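Local coordinates for monooxygenase (Agrobacterium tumefaciens, PDB 2I7G), which probably catalyses a flavin-dependent oxygenation, as in luciferase-like monooxygenases, at residues 217-222 with 231-236. Sequence-based numbering, arbitrary orientation.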
loop_
_atom_site.group_PDB
_atom_site.type_symbol
_atom_site.label_atom_id
_atom_site.label_comp_id
_atom_site.label_asym_id
_atom_site.label_seq_id
_atom_site.Cartn_x
_atom_site.Cartn_y
_atom_site.Cartn_z
ATOM N N VAL B 217 -11.844 20.972 4.911
ATOM C CA VAL B 217 -12.226 20.930 3.504
ATOM C C VAL B 217 -11.098 21.455 2.628
ATOM O O VAL B 217 -10.380 22.415 2.995
ATOM C CB VAL B 217 -13.540 21.693 3.193
ATOM C CG1 VAL B 217 -14.722 20.974 3.846
ATOM C CG2 VAL B 217 -13.480 23.172 3.669
ATOM N N ALA B 218 -10.936 20.834 1.466
ATOM C CA ALA B 218 -9.924 21.298 0.485
ATOM C C ALA B 218 -10.673 21.630 -0.798
ATOM O O ALA B 218 -11.261 20.738 -1.412
ATOM C CB ALA B 218 -8.880 20.195 0.231
ATOM N N LEU B 219 -10.643 22.895 -1.187
ATOM C CA LEU B 219 -11.340 23.378 -2.358
ATOM C C LEU B 219 -10.435 23.423 -3.607
ATOM O O LEU B 219 -9.399 24.103 -3.617
ATOM C CB LEU B 219 -11.811 24.794 -2.064
ATOM C CG LEU B 219 -12.635 25.464 -3.145
ATOM C CD1 LEU B 219 -13.909 24.654 -3.565
ATOM C CD2 LEU B 219 -13.025 26.834 -2.564
ATOM N N ALA B 220 -10.851 22.743 -4.668
ATOM C CA ALA B 220 -10.149 22.860 -5.973
ATOM C C ALA B 220 -10.521 24.185 -6.672
ATOM O O ALA B 220 -11.706 24.488 -6.872
ATOM C CB ALA B 220 -10.466 21.652 -6.858
ATOM N N ILE B 221 -9.515 25.000 -6.996
ATOM C CA ILE B 221 -9.744 26.302 -7.659
ATOM C C ILE B 221 -9.514 26.106 -9.153
ATOM O O ILE B 221 -8.371 26.063 -9.624
ATOM C CB ILE B 221 -8.803 27.428 -7.144
ATOM C CG1 ILE B 221 -8.840 27.555 -5.603
ATOM C CG2 ILE B 221 -9.100 28.800 -7.872
ATOM C CD1 ILE B 221 -10.220 27.779 -5.030
ATOM N N ILE B 222 -10.598 25.915 -9.892
ATOM C CA ILE B 222 -10.468 25.601 -11.312
ATOM C C ILE B 222 -11.286 26.610 -12.120
ATOM O O ILE B 222 -12.506 26.686 -11.966
ATOM C CB ILE B 222 -10.859 24.111 -11.588
ATOM C CG1 ILE B 222 -9.847 23.199 -10.831
ATOM C CG2 ILE B 222 -10.986 23.828 -13.102
ATOM C CD1 ILE B 222 -9.716 21.755 -11.279
ATOM N N PRO B 231 -17.001 32.785 -1.445
ATOM C CA PRO B 231 -18.288 32.504 -0.793
ATOM C C PRO B 231 -18.502 31.030 -0.413
ATOM O O PRO B 231 -19.299 30.744 0.498
ATOM C CB PRO B 231 -19.326 32.961 -1.829
ATOM C CG PRO B 231 -18.622 34.013 -2.625
ATOM C CD PRO B 231 -17.196 33.484 -2.734
ATOM N N LEU B 232 -17.801 30.114 -1.079
ATOM C CA LEU B 232 -17.947 28.683 -0.739
ATOM C C LEU B 232 -17.479 28.456 0.681
ATOM O O LEU B 232 -18.063 27.647 1.413
ATOM C CB LEU B 232 -17.196 27.750 -1.712
ATOM C CG LEU B 232 -17.818 27.669 -3.126
ATOM C CD1 LEU B 232 -16.911 26.901 -4.067
ATOM C CD2 LEU B 232 -19.245 27.028 -3.141
ATOM N N PHE B 233 -16.424 29.166 1.081
ATOM C CA PHE B 233 -15.928 29.014 2.449
ATOM C C PHE B 233 -16.904 29.655 3.465
ATOM O O PHE B 233 -16.987 29.184 4.599
ATOM C CB PHE B 233 -14.534 29.591 2.621
ATOM C CG PHE B 233 -13.449 28.688 2.080
ATOM C CD1 PHE B 233 -13.700 27.328 1.881
ATOM C CD2 PHE B 233 -12.193 29.181 1.809
ATOM C CE1 PHE B 233 -12.695 26.477 1.377
ATOM C CE2 PHE B 233 -11.176 28.342 1.309
ATOM C CZ PHE B 233 -11.424 27.005 1.107
ATOM N N ASP B 234 -17.610 30.727 3.051
ATOM C CA ASP B 234 -18.750 31.261 3.832
ATOM C C ASP B 234 -19.744 30.172 4.159
ATOM O O ASP B 234 -20.198 30.035 5.292
ATOM C CB ASP B 234 -19.541 32.368 3.064
ATOM C CG ASP B 234 -18.800 33.687 2.966
ATOM O OD1 ASP B 234 -17.702 33.795 3.562
ATOM O OD2 ASP B 234 -19.344 34.636 2.300
ATOM N N LEU B 235 -20.119 29.422 3.133
ATOM C CA LEU B 235 -21.115 28.393 3.269
ATOM C C LEU B 235 -20.644 27.259 4.180
ATOM O O LEU B 235 -21.418 26.748 4.988
ATOM C CB LEU B 235 -21.447 27.865 1.895
ATOM C CG LEU B 235 -22.541 26.841 1.703
ATOM C CD1 LEU B 235 -23.897 27.423 2.131
ATOM C CD2 LEU B 235 -22.525 26.530 0.219
ATOM N N TYR B 236 -19.372 26.860 4.029
ATOM C CA TYR B 236 -18.726 25.908 4.943
ATOM C C TYR B 236 -18.861 26.353 6.418
ATOM O O TYR B 236 -19.318 25.594 7.271
ATOM C CB TYR B 236 -17.247 25.838 4.547
ATOM C CG TYR B 236 -16.380 25.015 5.433
ATOM C CD1 TYR B 236 -16.593 23.642 5.565
ATOM C CD2 TYR B 236 -15.330 25.610 6.145
ATOM C CE1 TYR B 236 -15.767 22.840 6.391
ATOM C CE2 TYR B 236 -14.512 24.846 6.981
ATOM C CZ TYR B 236 -14.725 23.456 7.086
ATOM O OH TYR B 236 -13.902 22.695 7.879
#
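In the beta-alpha-beta unit formed by strand 217-220, helix 230-242 and strand 252-260 of the TIM barrel, V217 and L219 of the first strand pack against L232, F233 and Y236 on the first turns of the helix. V217 meets the Y236 ring over one face: its CG2 methyl sits 3.5 Å from the ring centroid and only 8° off the normal, a CH-pi contact over the centre of the ring. The other methyl lies on the same side of the ring plane but out past the rim, beyond CE1, with V217 CG1 3.3 Å from Y236 CE1, a tight approach. Y236 holds its CG anti to the backbone N (chi1 175°), which carries the ring from the helix toward the start of the strand. There its hydroxyl is hydrogen-bonded to the carbonyl oxygen of L215, just before the strand, so that the ring is tied down at its far end as well as packed by V217.

The axes of 217-220 and of helix segment 231-236 run nearly antiparallel (157°) and come within 10.7 Å of each other, as expected where the chain turns back along the outside of a barrel strand. V217 and L219 point outward to the helix. L219 reaches two helix residues. Its CB lies 3.9 Å from F233 CZ, and its CD2 stands over a face of the F233 ring. The other branch goes to L232, where L219 CD1 and L232 CD1 approach to 3.8 Å and the two side chains cross at about a right angle. V217 CG2, 4.1 Å from F233 CE1, comes to that ring obliquely and bridges the two aromatic residues. Beyond the unit, F233 also meets the ring of F325, with a steep angle between the planes.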